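CRISPR-associated protein, Cse1 family (Acidimicrobium ferrooxidans, PDB 4H3T) probably serves as the large Cse1 subunit of a type I-E CRISPR Cascade complex, which recognises invading DNA. Local coordinates at residues P6-D11 / L267-R272; E15-V20 / A160-V165. The protein carries 1 engineered substitution. One frame throughout, in Å; residues are numbered along the deposited sequence.

Contact 1: P6-D11 / L267-R272; sequences PEMHFD and LFPERR
M8, a selenomethionine, lies across P269 and alongside the backbone of segment 267-272. Its terminal CE sits 3.9 Å from P269 CG, and SE also borders the proline ring. The same methyl carbon approaches the P269 carbonyl, with CE 3.7 Å from O. The bend at chi3 (-79°) turns CE toward the proline, while SE stays beside the E270-R271 peptide, 3.9 Å from R271 N. These are van der Waals contacts; no hydrogen bond joins the two segments.

The polar approach comes from R271, whose side chain runs past M8 in the opposite direction. R271 NH2 stays 3.6 Å from E7 O, a loose approach and not a hydrogen bond, and P6 O also lies at the edge of the guanidinium. R271 was modelled in two conformers and also meets a crystal neighbour, so this approach is only tentative.

Each segment also has a polar pair of its own. H9 NE2 donates to E7 OE1 at 2.9 Å, in the plane of the imidazole and on the anti lone pair. R272 grips E270 OE1 side-on with NE and NH2, forming a salt bridge.

The contact is at the surface. D103 accepts hydrogen bonds from H9 ND1 and the F10 amide, and D11 forms a salt bridge with R99. Strand 263-272 pairs antiparallel with strand 275-289, while F10 touches P157 and L267 touches A160, both of helix 157-170.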
# COMPACT_ATOMS: atom_id res chain seq x y z
N PRO A 6 -40.18 3.41 12.76
CA PRO A 6 -39.75 2.64 11.58
C PRO A 6 -38.36 2.06 11.74
O PRO A 6 -37.48 2.64 12.42
CB PRO A 6 -39.80 3.64 10.41
CG PRO A 6 -40.01 4.97 11.01
CD PRO A 6 -40.43 4.83 12.44
N GLU A 7 -38.15 0.90 11.13
CA GLU A 7 -36.87 0.21 11.23
C GLU A 7 -35.79 0.99 10.49
O GLU A 7 -36.05 1.60 9.46
CB GLU A 7 -36.98 -1.19 10.62
CG GLU A 7 -37.86 -2.15 11.40
CD GLU A 7 -38.26 -3.39 10.62
OE1 GLU A 7 -37.60 -3.71 9.60
OE2 GLU A 7 -39.29 -4.01 10.99
N MSE A 8 -34.59 0.99 11.04
CA MSE A 8 -33.43 1.57 10.39
C MSE A 8 -32.72 0.51 9.51
O MSE A 8 -32.44 -0.59 9.97
CB MSE A 8 -32.45 2.10 11.44
CG MSE A 8 -33.07 3.22 12.26
SE MSE A 8 -31.83 3.80 13.59
CE MSE A 8 -32.08 2.41 14.85
N HIS A 9 -32.52 0.85 8.25
CA HIS A 9 -31.87 0.05 7.24
C HIS A 9 -30.93 0.90 6.40
O HIS A 9 -31.19 2.09 6.21
CB HIS A 9 -32.92 -0.59 6.32
CG HIS A 9 -33.81 -1.55 7.03
ND1 HIS A 9 -33.30 -2.68 7.66
CD2 HIS A 9 -35.15 -1.50 7.25
CE1 HIS A 9 -34.35 -3.30 8.20
NE2 HIS A 9 -35.47 -2.61 8.01
N PHE A 10 -29.85 0.28 5.90
CA PHE A 10 -28.90 0.93 4.96
C PHE A 10 -28.26 -0.19 4.15
O PHE A 10 -27.28 -0.83 4.57
CB PHE A 10 -27.89 1.84 5.68
CG PHE A 10 -27.07 2.70 4.75
CD1 PHE A 10 -27.60 3.86 4.20
CD2 PHE A 10 -25.78 2.32 4.38
CE1 PHE A 10 -26.83 4.66 3.36
CE2 PHE A 10 -25.01 3.13 3.55
CZ PHE A 10 -25.55 4.26 3.01
N ASP A 11 -28.88 -0.47 3.02
CA ASP A 11 -28.49 -1.56 2.13
C ASP A 11 -27.30 -1.10 1.28
O ASP A 11 -27.45 -0.29 0.36
CB ASP A 11 -29.71 -2.00 1.27
CG ASP A 11 -29.47 -3.16 0.28
OD1 ASP A 11 -28.32 -3.53 0.07
OD2 ASP A 11 -30.42 -3.64 -0.30
N LEU A 267 -22.06 -1.37 15.36
CA LEU A 267 -22.47 0.06 15.23
C LEU A 267 -23.77 0.24 15.99
O LEU A 267 -24.58 -0.67 16.01
CB LEU A 267 -22.69 0.48 13.78
CG LEU A 267 -21.57 0.25 12.80
CD1 LEU A 267 -22.01 0.59 11.38
CD2 LEU A 267 -20.31 1.04 13.14
N PHE A 268 -23.95 1.35 16.65
CA PHE A 268 -25.21 1.64 17.37
C PHE A 268 -25.91 2.81 16.65
O PHE A 268 -25.68 3.95 17.03
CB PHE A 268 -24.93 1.98 18.81
CG PHE A 268 -24.41 0.78 19.58
CD1 PHE A 268 -25.30 -0.15 20.14
CD2 PHE A 268 -23.05 0.53 19.66
CE1 PHE A 268 -24.82 -1.22 20.91
CE2 PHE A 268 -22.57 -0.58 20.36
CZ PHE A 268 -23.46 -1.47 20.95
N PRO A 269 -26.73 2.56 15.62
CA PRO A 269 -27.36 3.70 14.90
C PRO A 269 -28.49 4.36 15.71
O PRO A 269 -29.07 3.75 16.59
CB PRO A 269 -27.92 3.04 13.64
CG PRO A 269 -28.29 1.61 14.11
CD PRO A 269 -27.09 1.27 15.00
N GLU A 270 -28.78 5.62 15.40
CA GLU A 270 -29.84 6.39 16.05
C GLU A 270 -30.52 7.23 15.04
O GLU A 270 -29.85 7.83 14.18
CB GLU A 270 -29.27 7.25 17.19
CG GLU A 270 -30.25 8.16 17.88
CD GLU A 270 -29.68 9.21 18.83
OE1 GLU A 270 -28.46 9.41 18.80
OE2 GLU A 270 -30.47 9.84 19.57
N ARG A 271 -31.85 7.35 15.18
CA ARG A 271 -32.67 8.19 14.33
C ARG A 271 -32.67 9.59 14.92
O ARG A 271 -32.96 9.75 16.12
CB ARG A 271 -34.10 7.63 14.22
CG ARG A 271 -34.84 8.07 12.95
CD ARG A 271 -35.19 6.88 12.04
NE ARG A 271 -34.95 7.14 10.63
CZ ARG A 271 -35.28 6.32 9.64
NH1 ARG A 271 -35.01 6.64 8.38
NH2 ARG A 271 -35.87 5.15 9.91
N ARG A 272 -32.30 10.60 14.13
CA ARG A 272 -32.33 12.00 14.59
C ARG A 272 -33.18 12.75 13.56
O ARG A 272 -32.68 13.07 12.46
CB ARG A 272 -30.90 12.55 14.71
CG ARG A 272 -30.12 11.91 15.80
CD ARG A 272 -28.78 12.58 15.94
NE ARG A 272 -28.03 11.97 17.02
CZ ARG A 272 -26.80 12.31 17.40
NH1 ARG A 272 -26.15 13.25 16.77
NH2 ARG A 272 -26.21 11.67 18.40

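Contact 2: E15-V20 / A160-V165; sequences EPWLPV and AARWLV
W17 overlaps A161 with the benzo part of its indole, CE3 lying 3.7 Å from the A161 CB. The methyl meets the ring obliquely, neither squarely over it nor at its rim. Two other helix side chains reach the ring edge near its plane. R162 CG comes in at CE3, and V165 CG2 sits more loosely 4.3 Å from CH2. With CG between the backbone N and the carbonyl carbon (chi1 63°), the W17 indole swings toward the helix. The L18 methyl CD2 covers part of one face of the indole, and NE1 is bonded to L12 O.

R162 makes the polar link. Its side chain slides past the indole, with the two planes 13° apart, and bends at chi3 to bring NH1 to W17 O at 2.9 Å. The bond is fairly straight at the hydrogen (161°). The oxygen lies in the guanidinium plane, but the donor sits above the carbonyl plane. NH1 also forms a salt bridge with E29, so one nitrogen serves both the W17 carbonyl, just ahead of strand 18-22, and E29 on strand 27-30. P19 adds packing: its CD is 3.8 Å from R162 CD, and its CG lies over one face of the guanidinium. With a leucine in place of R162 the donor is gone, and the E29 carboxylate would probably lose its charged mate and the W17 carbonyl its tie to the helix.

W17 and L18 both face V30, which makes a classic beta bulge where strand 18-22 meets strand 27-30. The contact is thus helix-on-sheet packing: helix 157-170 rests on the bulged start of a three-stranded antiparallel sheet, in the interior of the N-terminal part of this Cse1 protein.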
# COMPACT_ATOMS: atom_id res chain seq x y z
N GLU A 15 -27.55 1.60 -1.73
CA GLU A 15 -27.34 2.98 -1.23
C GLU A 15 -25.97 3.48 -1.58
O GLU A 15 -25.03 2.69 -1.55
CB GLU A 15 -27.45 3.04 0.31
CG GLU A 15 -28.77 2.57 0.82
CD GLU A 15 -29.87 3.60 0.87
OE1 GLU A 15 -29.82 4.62 0.14
OE2 GLU A 15 -30.80 3.37 1.67
N PRO A 16 -25.81 4.80 -1.76
CA PRO A 16 -24.48 5.32 -2.14
C PRO A 16 -23.50 5.41 -0.96
O PRO A 16 -23.83 5.96 0.07
CB PRO A 16 -24.79 6.71 -2.74
CG PRO A 16 -26.13 7.11 -2.21
CD PRO A 16 -26.88 5.83 -1.85
N TRP A 17 -22.31 4.79 -1.08
CA TRP A 17 -21.32 4.92 -0.03
C TRP A 17 -19.85 4.80 -0.49
O TRP A 17 -18.98 5.00 0.33
CB TRP A 17 -21.57 3.89 1.10
CG TRP A 17 -21.46 2.46 0.70
CD1 TRP A 17 -22.34 1.75 -0.07
CD2 TRP A 17 -20.41 1.56 1.06
NE1 TRP A 17 -21.88 0.48 -0.25
CE2 TRP A 17 -20.73 0.31 0.48
CE3 TRP A 17 -19.29 1.66 1.91
CZ2 TRP A 17 -19.95 -0.84 0.71
CZ3 TRP A 17 -18.54 0.52 2.15
CH2 TRP A 17 -18.88 -0.73 1.57
N LEU A 18 -19.60 4.42 -1.75
CA LEU A 18 -18.26 4.18 -2.29
C LEU A 18 -17.85 5.37 -3.15
O LEU A 18 -18.44 5.59 -4.20
CB LEU A 18 -18.26 2.88 -3.11
CG LEU A 18 -18.62 1.65 -2.28
CD1 LEU A 18 -18.97 0.53 -3.15
CD2 LEU A 18 -17.51 1.24 -1.35
N PRO A 19 -16.90 6.20 -2.68
CA PRO A 19 -16.56 7.42 -3.44
C PRO A 19 -15.70 7.08 -4.65
O PRO A 19 -14.67 6.41 -4.54
CB PRO A 19 -15.82 8.29 -2.43
CG PRO A 19 -15.47 7.43 -1.33
CD PRO A 19 -16.11 6.10 -1.45
N VAL A 20 -16.12 7.55 -5.79
CA VAL A 20 -15.42 7.29 -7.04
C VAL A 20 -15.30 8.56 -7.85
O VAL A 20 -16.02 9.52 -7.62
CB VAL A 20 -16.10 6.17 -7.88
CG1 VAL A 20 -16.11 4.86 -7.13
CG2 VAL A 20 -17.51 6.58 -8.29
N ALA A 160 -19.66 5.35 8.21
CA ALA A 160 -19.47 4.26 9.16
C ALA A 160 -19.15 2.97 8.41
O ALA A 160 -18.29 2.22 8.84
CB ALA A 160 -20.68 4.06 10.06
N ALA A 161 -19.84 2.73 7.31
CA ALA A 161 -19.59 1.52 6.49
C ALA A 161 -18.16 1.49 5.95
O ALA A 161 -17.51 0.44 5.99
CB ALA A 161 -20.57 1.44 5.35
N ARG A 162 -17.66 2.63 5.43
CA ARG A 162 -16.30 2.69 4.91
C ARG A 162 -15.29 2.41 6.02
O ARG A 162 -14.39 1.58 5.83
CB ARG A 162 -16.00 4.04 4.30
CG ARG A 162 -16.70 4.26 2.99
CD ARG A 162 -16.22 5.50 2.29
NE ARG A 162 -16.43 6.74 3.01
CZ ARG A 162 -17.42 7.60 2.83
NH1 ARG A 162 -18.43 7.30 2.03
NH2 ARG A 162 -17.46 8.73 3.52
N TRP A 163 -15.46 3.05 7.19
CA TRP A 163 -14.52 2.83 8.27
C TRP A 163 -14.61 1.45 8.90
O TRP A 163 -13.60 0.95 9.44
CB TRP A 163 -14.65 3.87 9.33
CG TRP A 163 -14.15 5.20 8.87
CD1 TRP A 163 -14.88 6.35 8.74
CD2 TRP A 163 -12.81 5.55 8.55
NE1 TRP A 163 -14.06 7.38 8.35
CE2 TRP A 163 -12.82 6.90 8.12
CE3 TRP A 163 -11.62 4.81 8.42
CZ2 TRP A 163 -11.65 7.57 7.74
CZ3 TRP A 163 -10.48 5.47 8.03
CH2 TRP A 163 -10.51 6.82 7.65
N LEU A 164 -15.78 0.83 8.83
CA LEU A 164 -16.00 -0.53 9.30
C LEU A 164 -15.16 -1.53 8.49
O LEU A 164 -14.48 -2.35 9.06
CB LEU A 164 -17.48 -0.85 9.21
CG LEU A 164 -17.97 -2.22 9.51
CD1 LEU A 164 -17.63 -2.61 10.95
CD2 LEU A 164 -19.47 -2.30 9.29
N VAL A 165 -15.16 -1.38 7.15
CA VAL A 165 -14.40 -2.18 6.24
C VAL A 165 -12.93 -1.95 6.50
O VAL A 165 -12.16 -2.90 6.62
CB VAL A 165 -14.78 -1.89 4.78
CG1 VAL A 165 -13.85 -2.68 3.82
CG2 VAL A 165 -16.24 -2.30 4.52

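The centres of the two contacts are 15 Å apart, and their segments touch directly. Contact 2 is nested in the chain loop that contact 1 closes. F10, which takes no part in contact 1 itself, bridges to contact 2: its CE1 packs 3.5 Å from E15 CB, and its CZ lies 3.8 Å from P16 O. A second junction is L267 CD1, 3.9 Å from A160 CB, so strand 263-272 rests against the same helix that W17 packs on. Both F10 and helix 157-170 thus join the two contacts. Contact 1 is at the surface, its centre about 33 Å from the chain centre. Contact 2 is buried, its centre about 19 Å from it.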